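PDB 2E0I: 432aa long hypothetical deoxyribodipyrimidine photolyase from Sulfolobus tokodaii, which probably repairs cyclobutane pyrimidine dimers in DNA by light, with one FAD as the likely catalytic cofactor and a second as a proposed light-harvesting antenna. Local coordinates for residues I225-A230 against W246-T251; E97-F102 against T130-F135. All coordinates share one frame; numbering follows the deposited sequence.

Contact 1: I225-A230 against W246-T251; sequences ISMREA and WRDFFT. With FAD (flavin-adenine dinucleotide), chain E.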
loop_
_atom_site.group_PDB
_atom_site.type_symbol
_atom_site.label_atom_id
_atom_site.label_comp_id
_atom_site.label_asym_id
_atom_site.label_seq_id
_atom_site.Cartn_x
_atom_site.Cartn_y
_atom_site.Cartn_z
ATOM N N ILE A 225 -10.061 7.359 5.489
ATOM C CA ILE A 225 -10.039 7.751 6.907
ATOM C C ILE A 225 -8.612 8.248 7.159
ATOM O O ILE A 225 -7.670 7.747 6.548
ATOM C CB ILE A 225 -10.335 6.581 7.885
ATOM C CG1 ILE A 225 -9.234 5.539 7.819
ATOM C CG2 ILE A 225 -11.661 5.933 7.548
ATOM C CD1 ILE A 225 -9.445 4.440 8.805
ATOM N N SER A 226 -8.434 9.228 8.038
ATOM C CA SER A 226 -7.091 9.732 8.274
ATOM C C SER A 226 -6.289 8.906 9.272
ATOM O O SER A 226 -6.836 8.224 10.133
ATOM C CB SER A 226 -7.131 11.173 8.750
ATOM O OG SER A 226 -7.179 11.213 10.157
ATOM N N MET A 227 -4.974 8.990 9.125
ATOM C CA MET A 227 -4.001 8.299 9.965
ATOM C C MET A 227 -4.272 8.669 11.422
ATOM O O MET A 227 -4.160 7.842 12.335
ATOM C CB MET A 227 -2.608 8.774 9.553
ATOM C CG MET A 227 -1.494 7.791 9.778
ATOM S SD MET A 227 -1.686 6.281 8.837
ATOM C CE MET A 227 -0.543 5.258 9.794
ATOM N N ARG A 228 -4.634 9.936 11.608
ATOM C CA ARG A 228 -4.945 10.500 12.908
ATOM C C ARG A 228 -6.243 9.920 13.474
ATOM O O ARG A 228 -6.361 9.709 14.685
ATOM C CB ARG A 228 -5.042 12.019 12.780
ATOM C CG ARG A 228 -3.696 12.682 12.510
ATOM C CD ARG A 228 -3.858 14.161 12.250
ATOM N NE ARG A 228 -4.663 14.400 11.057
ATOM C CZ ARG A 228 -4.229 14.212 9.813
ATOM N NH1 ARG A 228 -2.988 13.784 9.609
ATOM N NH2 ARG A 228 -5.032 14.454 8.776
ATOM N N GLU A 229 -7.215 9.665 12.602
ATOM C CA GLU A 229 -8.477 9.099 13.043
ATOM C C GLU A 229 -8.272 7.655 13.488
ATOM O O GLU A 229 -8.759 7.250 14.537
ATOM C CB GLU A 229 -9.516 9.160 11.922
ATOM C CG GLU A 229 -9.966 10.573 11.594
ATOM C CD GLU A 229 -11.139 10.635 10.603
ATOM O OE1 GLU A 229 -10.955 10.284 9.407
ATOM O OE2 GLU A 229 -12.246 11.044 11.034
ATOM N N ALA A 230 -7.548 6.881 12.688
ATOM C CA ALA A 230 -7.291 5.485 13.019
ATOM C C ALA A 230 -6.606 5.454 14.365
ATOM O O ALA A 230 -6.918 4.627 15.228
ATOM C CB ALA A 230 -6.386 4.851 11.979
ATOM N N TRP A 246 4.487 1.925 11.576
ATOM C CA TRP A 246 5.363 1.328 10.574
ATOM C C TRP A 246 5.137 1.951 9.206
ATOM O O TRP A 246 5.998 1.881 8.331
ATOM C CB TRP A 246 5.164 -0.177 10.478
ATOM C CG TRP A 246 6.055 -0.946 11.402
ATOM C CD1 TRP A 246 5.729 -1.447 12.621
ATOM C CD2 TRP A 246 7.422 -1.302 11.175
ATOM N NE1 TRP A 246 6.805 -2.099 13.169
ATOM C CE2 TRP A 246 7.858 -2.025 12.299
ATOM C CE3 TRP A 246 8.320 -1.080 10.129
ATOM C CZ2 TRP A 246 9.153 -2.531 12.409
ATOM C CZ3 TRP A 246 9.609 -1.584 10.239
ATOM C CH2 TRP A 246 10.012 -2.301 11.371
ATOM N N ARG A 247 3.969 2.553 9.024
ATOM C CA ARG A 247 3.651 3.223 7.782
ATOM C C ARG A 247 4.499 4.473 7.657
ATOM O O ARG A 247 5.073 4.750 6.603
ATOM C CB ARG A 247 2.201 3.648 7.768
ATOM C CG ARG A 247 1.243 2.533 7.668
ATOM C CD ARG A 247 0.078 2.997 6.852
ATOM N NE ARG A 247 -0.426 1.858 6.123
ATOM C CZ ARG A 247 -0.612 1.773 4.812
ATOM N NH1 ARG A 247 -0.358 2.760 3.959
ATOM N NH2 ARG A 247 -1.047 0.633 4.358
ATOM N N ASP A 248 4.548 5.249 8.736
ATOM C CA ASP A 248 5.330 6.478 8.753
ATOM C C ASP A 248 6.799 6.146 8.552
ATOM O O ASP A 248 7.492 6.804 7.763
ATOM C CB ASP A 248 5.162 7.203 10.087
ATOM C CG ASP A 248 3.927 8.083 10.134
ATOM O OD1 ASP A 248 2.808 7.589 9.849
ATOM O OD2 ASP A 248 4.079 9.279 10.474
ATOM N N PHE A 249 7.271 5.121 9.260
ATOM C CA PHE A 249 8.664 4.739 9.164
ATOM C C PHE A 249 9.124 4.443 7.746
ATOM O O PHE A 249 10.113 5.009 7.273
ATOM C CB PHE A 249 8.957 3.524 10.025
ATOM C CG PHE A 249 10.403 3.144 10.029
ATOM C CD1 PHE A 249 11.343 3.950 10.667
ATOM C CD2 PHE A 249 10.841 2.023 9.334
ATOM C CE1 PHE A 249 12.699 3.649 10.609
ATOM C CE2 PHE A 249 12.201 1.711 9.268
ATOM C CZ PHE A 249 13.131 2.526 9.904
ATOM N N PHE A 250 8.426 3.547 7.063
ATOM C CA PHE A 250 8.824 3.209 5.709
ATOM C C PHE A 250 8.663 4.362 4.726
ATOM O O PHE A 250 9.483 4.526 3.826
ATOM C CB PHE A 250 8.070 1.984 5.222
ATOM C CG PHE A 250 8.601 0.686 5.775
ATOM C CD1 PHE A 250 9.957 0.389 5.709
ATOM C CD2 PHE A 250 7.740 -0.252 6.334
ATOM C CE1 PHE A 250 10.450 -0.818 6.194
ATOM C CE2 PHE A 250 8.230 -1.470 6.821
ATOM C CZ PHE A 250 9.589 -1.750 6.751
ATOM N N THR A 251 7.624 5.163 4.902
ATOM C CA THR A 251 7.386 6.314 4.035
ATOM C C THR A 251 8.552 7.295 4.156
ATOM O O THR A 251 9.130 7.709 3.147
ATOM C CB THR A 251 6.081 7.044 4.433
ATOM O OG1 THR A 251 4.967 6.194 4.151
ATOM C CG2 THR A 251 5.938 8.367 3.690
HETATM P PA FAD E . -3.398 -5.646 10.213
HETATM O O1A FAD E . -4.829 -5.749 10.578
HETATM O O2A FAD E . -2.280 -6.235 10.981
HETATM O O5B FAD E . -3.241 -4.115 10.688
HETATM C C5B FAD E . -1.978 -3.575 11.085
HETATM C C4B FAD E . -1.797 -2.180 10.484
HETATM O O4B FAD E . -0.528 -1.612 10.849
HETATM C C3B FAD E . -1.822 -2.272 8.957
HETATM O O3B FAD E . -3.150 -1.993 8.504
HETATM C C2B FAD E . -0.927 -1.091 8.589
HETATM O O2B FAD E . -1.635 0.134 8.788
HETATM C C1B FAD E . 0.168 -1.244 9.645
HETATM N N9A FAD E . 1.133 -2.313 9.292
HETATM C C8A FAD E . 1.125 -3.574 9.719
HETATM N N7A FAD E . 2.202 -4.208 9.262
HETATM C C5A FAD E . 2.904 -3.345 8.533
HETATM C C6A FAD E . 4.091 -3.409 7.811
HETATM N N6A FAD E . 4.807 -4.529 7.772
HETATM N N1A FAD E . 4.516 -2.318 7.156
HETATM C C2A FAD E . 3.834 -1.185 7.185
HETATM N N3A FAD E . 2.705 -1.087 7.865
HETATM C C4A FAD E . 2.219 -2.138 8.543
HETATM N N1 FAD E . 1.126 -2.588 3.347
HETATM C C2 FAD E . 0.528 -1.638 2.509
HETATM O O2 FAD E . -0.346 -0.887 2.936
HETATM N N3 FAD E . 0.888 -1.575 1.157
HETATM C C4 FAD E . 1.838 -2.471 0.654
HETATM O O4 FAD E . 2.197 -2.379 -0.519
HETATM C C4X FAD E . 2.416 -3.423 1.487
HETATM N N5 FAD E . 3.297 -4.368 0.949
HETATM C C5X FAD E . 3.903 -5.320 1.779
HETATM C C6 FAD E . 4.790 -6.237 1.223
HETATM C C7 FAD E . 5.426 -7.166 2.040
HETATM C C7M FAD E . 6.419 -8.143 1.407
HETATM C C8 FAD E . 5.167 -7.178 3.410
HETATM C C8M FAD E . 5.873 -8.169 4.339
HETATM C C9 FAD E . 4.278 -6.257 3.956
HETATM C C9A FAD E . 3.643 -5.316 3.148
HETATM N N10 FAD E . 2.758 -4.366 3.690
HETATM C C10 FAD E . 2.071 -3.487 2.836
HETATM C "C1'" FAD E . 2.517 -4.315 5.155
HETATM C "C2'" FAD E . 1.369 -5.152 5.727
HETATM O "O2'" FAD E . 1.492 -6.517 5.317
HETATM C "C3'" FAD E . -0.007 -4.607 5.335
HETATM O "O3'" FAD E . -0.092 -3.229 5.707
HETATM C "C4'" FAD E . -1.129 -5.369 6.044
HETATM O "O4'" FAD E . -1.048 -6.764 5.738
HETATM C "C5'" FAD E . -2.502 -4.839 5.625
HETATM O "O5'" FAD E . -3.555 -5.615 6.208
HETATM P P FAD E . -4.282 -5.162 7.572
HETATM O O1P FAD E . -4.680 -3.744 7.427
HETATM O O2P FAD E . -5.337 -6.161 7.855
HETATM O O3P FAD E . -3.107 -5.267 8.672
#

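Contact 2: E97-F102 against T130-F135; sequences EDYTPF and TPKSLF. With FAD (flavin-adenine dinucleotide), chain F.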
loop_
_atom_site.group_PDB
_atom_site.type_symbol
_atom_site.label_atom_id
_atom_site.label_comp_id
_atom_site.label_asym_id
_atom_site.label_seq_id
_atom_site.Cartn_x
_atom_site.Cartn_y
_atom_site.Cartn_z
ATOM N N GLU A 97 1.026 17.272 0.318
ATOM C CA GLU A 97 2.274 16.774 -0.239
ATOM C C GLU A 97 2.407 15.277 -0.028
ATOM O O GLU A 97 1.850 14.729 0.918
ATOM C CB GLU A 97 3.441 17.459 0.448
ATOM C CG GLU A 97 3.603 16.998 1.878
ATOM C CD GLU A 97 4.810 17.598 2.552
ATOM O OE1 GLU A 97 5.068 17.240 3.728
ATOM O OE2 GLU A 97 5.495 18.423 1.905
ATOM N N ASP A 98 3.134 14.613 -0.919
ATOM C CA ASP A 98 3.367 13.185 -0.779
ATOM C C ASP A 98 4.883 13.033 -0.689
ATOM O O ASP A 98 5.604 14.020 -0.720
ATOM C CB ASP A 98 2.801 12.388 -1.960
ATOM C CG ASP A 98 2.420 10.948 -1.577
ATOM O OD1 ASP A 98 3.081 10.351 -0.697
ATOM O OD2 ASP A 98 1.462 10.403 -2.168
ATOM N N TYR A 99 5.368 11.806 -0.603
ATOM C CA TYR A 99 6.786 11.592 -0.407
ATOM C C TYR A 99 7.531 10.685 -1.374
ATOM O O TYR A 99 8.569 10.152 -1.027
ATOM C CB TYR A 99 6.975 11.104 1.031
ATOM C CG TYR A 99 6.278 12.017 2.024
ATOM C CD1 TYR A 99 6.861 13.219 2.421
ATOM C CD2 TYR A 99 4.982 11.733 2.482
ATOM C CE1 TYR A 99 6.183 14.118 3.234
ATOM C CE2 TYR A 99 4.292 12.630 3.299
ATOM C CZ TYR A 99 4.904 13.827 3.668
ATOM O OH TYR A 99 4.244 14.755 4.454
ATOM N N THR A 100 7.022 10.499 -2.584
ATOM C CA THR A 100 7.732 9.656 -3.552
ATOM C C THR A 100 8.291 10.522 -4.667
ATOM O O THR A 100 7.760 11.591 -4.977
ATOM C CB THR A 100 6.827 8.598 -4.224
ATOM O OG1 THR A 100 5.729 9.252 -4.872
ATOM C CG2 THR A 100 6.314 7.600 -3.221
ATOM N N PRO A 101 9.380 10.064 -5.288
ATOM C CA PRO A 101 10.008 10.811 -6.385
ATOM C C PRO A 101 8.963 11.349 -7.374
ATOM O O PRO A 101 8.932 12.540 -7.702
ATOM C CB PRO A 101 10.925 9.772 -7.011
ATOM C CG PRO A 101 11.370 8.965 -5.790
ATOM C CD PRO A 101 10.096 8.803 -4.996
ATOM N N PHE A 102 8.091 10.465 -7.833
ATOM C CA PHE A 102 7.057 10.852 -8.778
ATOM C C PHE A 102 6.212 11.987 -8.238
ATOM O O PHE A 102 5.907 12.944 -8.947
ATOM C CB PHE A 102 6.161 9.652 -9.117
ATOM C CG PHE A 102 4.940 10.012 -9.912
ATOM C CD1 PHE A 102 3.755 10.367 -9.269
ATOM C CD2 PHE A 102 4.981 10.027 -11.303
ATOM C CE1 PHE A 102 2.620 10.732 -10.003
ATOM C CE2 PHE A 102 3.859 10.390 -12.056
ATOM C CZ PHE A 102 2.671 10.745 -11.403
ATOM N N THR A 130 3.313 11.584 12.075
ATOM C CA THR A 130 4.348 12.407 12.701
ATOM C C THR A 130 4.993 13.395 11.719
ATOM O O THR A 130 5.031 13.148 10.511
ATOM C CB THR A 130 5.475 11.500 13.284
ATOM O OG1 THR A 130 6.160 10.839 12.216
ATOM C CG2 THR A 130 4.890 10.428 14.181
ATOM N N PRO A 131 5.511 14.528 12.229
ATOM C CA PRO A 131 6.163 15.553 11.399
ATOM C C PRO A 131 7.418 14.973 10.752
ATOM O O PRO A 131 8.229 14.336 11.432
ATOM C CB PRO A 131 6.494 16.644 12.402
ATOM C CG PRO A 131 5.411 16.502 13.410
ATOM C CD PRO A 131 5.354 15.015 13.607
ATOM N N LYS A 132 7.595 15.200 9.455
ATOM C CA LYS A 132 8.747 14.627 8.779
ATOM C C LYS A 132 10.112 15.092 9.258
ATOM O O LYS A 132 11.102 14.377 9.089
ATOM C CB LYS A 132 8.640 14.817 7.265
ATOM C CG LYS A 132 8.617 16.237 6.789
ATOM C CD LYS A 132 8.633 16.249 5.281
ATOM C CE LYS A 132 8.533 17.654 4.731
ATOM N NZ LYS A 132 8.627 17.645 3.248
ATOM N N SER A 133 10.178 16.278 9.855
ATOM C CA SER A 133 11.460 16.778 10.339
ATOM C C SER A 133 12.018 15.867 11.434
ATOM O O SER A 133 13.230 15.807 11.643
ATOM C CB SER A 133 11.303 18.184 10.899
ATOM O OG SER A 133 10.603 18.139 12.122
ATOM N N LEU A 134 11.126 15.157 12.118
ATOM C CA LEU A 134 11.508 14.258 13.204
ATOM C C LEU A 134 12.201 12.962 12.801
ATOM O O LEU A 134 12.534 12.163 13.669
ATOM C CB LEU A 134 10.285 13.876 14.035
ATOM C CG LEU A 134 9.456 14.980 14.675
ATOM C CD1 LEU A 134 8.317 14.354 15.474
ATOM C CD2 LEU A 134 10.345 15.819 15.567
ATOM N N PHE A 135 12.417 12.727 11.513
ATOM C CA PHE A 135 13.060 11.479 11.131
ATOM C C PHE A 135 14.582 11.576 11.032
ATOM O O PHE A 135 15.119 12.500 10.410
ATOM C CB PHE A 135 12.507 10.970 9.807
ATOM C CG PHE A 135 12.989 9.595 9.449
ATOM C CD1 PHE A 135 12.398 8.470 10.013
ATOM C CD2 PHE A 135 14.070 9.422 8.587
ATOM C CE1 PHE A 135 12.884 7.188 9.723
ATOM C CE2 PHE A 135 14.561 8.152 8.293
ATOM C CZ PHE A 135 13.971 7.035 8.859
HETATM P PA FAD F . 1.745 5.551 -8.224
HETATM O O1A FAD F . 2.242 4.414 -7.416
HETATM O O2A FAD F . 0.575 5.499 -9.127
HETATM O O5B FAD F . 2.892 5.484 -9.352
HETATM C C5B FAD F . 3.071 6.568 -10.272
HETATM C C4B FAD F . 4.293 6.354 -11.169
HETATM O O4B FAD F . 5.324 5.727 -10.381
HETATM C C3B FAD F . 3.992 5.382 -12.311
HETATM O O3B FAD F . 4.914 5.601 -13.382
HETATM C C2B FAD F . 4.272 4.041 -11.633
HETATM O O2B FAD F . 4.566 3.059 -12.629
HETATM C C1B FAD F . 5.560 4.403 -10.892
HETATM N N9A FAD F . 5.858 3.442 -9.802
HETATM C C8A FAD F . 5.021 3.072 -8.835
HETATM N N7A FAD F . 5.629 2.234 -8.000
HETATM C C5A FAD F . 6.873 2.067 -8.436
HETATM C C6A FAD F . 7.971 1.347 -7.980
HETATM N N6A FAD F . 7.872 0.581 -6.899
HETATM N N1A FAD F . 9.125 1.414 -8.661
HETATM C C2A FAD F . 9.227 2.145 -9.758
HETATM N N3A FAD F . 8.201 2.839 -10.220
HETATM C C4A FAD F . 7.019 2.828 -9.588
HETATM N N1 FAD F . -3.789 9.694 -7.973
HETATM C C2 FAD F . -4.222 10.716 -8.827
HETATM O O2 FAD F . -4.217 11.884 -8.442
HETATM N N3 FAD F . -4.611 10.405 -10.135
HETATM C C4 FAD F . -4.559 9.080 -10.590
HETATM O O4 FAD F . -4.909 8.812 -11.739
HETATM C C4X FAD F . -4.110 8.070 -9.744
HETATM N N5 FAD F . -3.991 6.755 -10.215
HETATM C C5X FAD F . -3.518 5.742 -9.371
HETATM C C6 FAD F . -3.318 4.460 -9.874
HETATM C C7 FAD F . -2.760 3.467 -9.072
HETATM C C7M FAD F . -2.546 2.067 -9.652
HETATM C C8 FAD F . -2.407 3.763 -7.759
HETATM C C8M FAD F . -1.791 2.697 -6.851
HETATM C C9 FAD F . -2.615 5.044 -7.254
HETATM C C9A FAD F . -3.171 6.039 -8.055
HETATM N N10 FAD F . -3.333 7.348 -7.573
HETATM C C10 FAD F . -3.732 8.374 -8.439
HETATM C "C1'" FAD F . -3.003 7.681 -6.167
HETATM C "C2'" FAD F . -1.511 7.932 -5.948
HETATM O "O2'" FAD F . -1.035 7.085 -4.897
HETATM C "C3'" FAD F . -1.258 9.404 -5.605
HETATM O "O3'" FAD F . -1.631 10.224 -6.716
HETATM C "C4'" FAD F . 0.217 9.638 -5.270
HETATM O "O4'" FAD F . 0.372 10.961 -4.748
HETATM C "C5'" FAD F . 1.094 9.472 -6.514
HETATM O "O5'" FAD F . 2.381 8.945 -6.183
HETATM P P FAD F . 2.632 7.355 -6.229
HETATM O O1P FAD F . 4.090 7.144 -6.081
HETATM O O2P FAD F . 1.720 6.676 -5.282
HETATM O O3P FAD F . 2.222 7.015 -7.748
#

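Contact 1: I225-A230 against W246-T251
M227 and R247 make a small, buried helix-to-helix contact in the photolyase fold, joining the first turn of helix 227-233 to the middle of helix 238-256, which lines the FAD pocket. The touching is done by the methionine methyl group: M227 CE rests against the arm of R247, 3.8 Å from CD. With CG anti to the backbone N (chi1 -152°) and a bend at chi2, M227 sends its flexible, apolar end toward helix 238-256, where it packs obliquely on the aliphatic part of an arginine whose charged end is used elsewhere. D248 adds a lighter contact at its carboxylate; its main polar partner is the backbone N of L129.

Helix 227-233 starts with a capping box. S226 OG accepts from E229 N at 2.9 Å, and E229 OE1 accepts in return from S226 N over a nearly straight 3.1 Å bond (174°). A short serine at the N-cap and a longer glutamate three residues on suit these reciprocal roles.

Beyond the methionine, helix 238-256 presents three residues to the cofactor. W246 CB lies 3.7 Å from C2A of the adenine, while the F250 ring turns its edge to N1A of the same base. R247 reaches the adenosine ribose, its NE giving O2B a weak hydrogen bond of 3.4 Å.

Contact 2: E97-F102 against T130-F135
The Y99 ring meets K132 obliquely, with CE1 3.8 Å from the lysine CD, and makes an edge-to-face pair with Y255; the F102 ring lies face-on under the ribose end of the FAD, C5B over its centre. An aromatic ring suits the first place because CE1 can meet the CD methylene while the ring pairs with Y255. K132, extended beyond CG, carries its ammonium past the ring to E97. The two approach from opposite directions in a salt bridge whose hydrogen bond, NZ to E97 OE2 at 3.5 Å, is weak; the stronger partner of NZ is the Y255 hydroxyl.

On the same segment, D98 and T100 bind the second FAD, proposed as the light-harvesting cofactor. The D98 carboxylate suits a ribityl hydroxyl, OD2 accepting from O4' at 2.9 Å, while OD1 takes the backbone N of Y99 and pairs with R9. The T100 hydroxyl, at the N-cap, suits a phosphate oxygen: OG1 gives O1P a 2.9 Å bond.

In the Rossmann-like domain, 97-102 leads from strand 92-96 into the first residues of helix 101-115; 130-135, in the loop between strand 120-124 and helix 140-147, packs K132 and F135 on L252 of helix 238-256.

From the N terminus, contact 2 comes first: it closes a loop that runs through helix 101-115 and the edge strand 120-124 of the parallel sheet. Contact 1 opens only later and closes a shorter, largely helical loop between helices 227-233 and 238-256, so the two follow in series, neither nested nor crossed. They nevertheless touch in space, with centres about 12 Å apart. D248 OD2 probably accepts a hydrogen bond from T130 N at 2.9 Å, while F249 packs on F135 and T251 on Y99. Helix 238-256 thereby joins the Rossmann-like domain to the helical one, bordering one FAD pocket with W246, R247 and F250 while these other residues pack on contact 2.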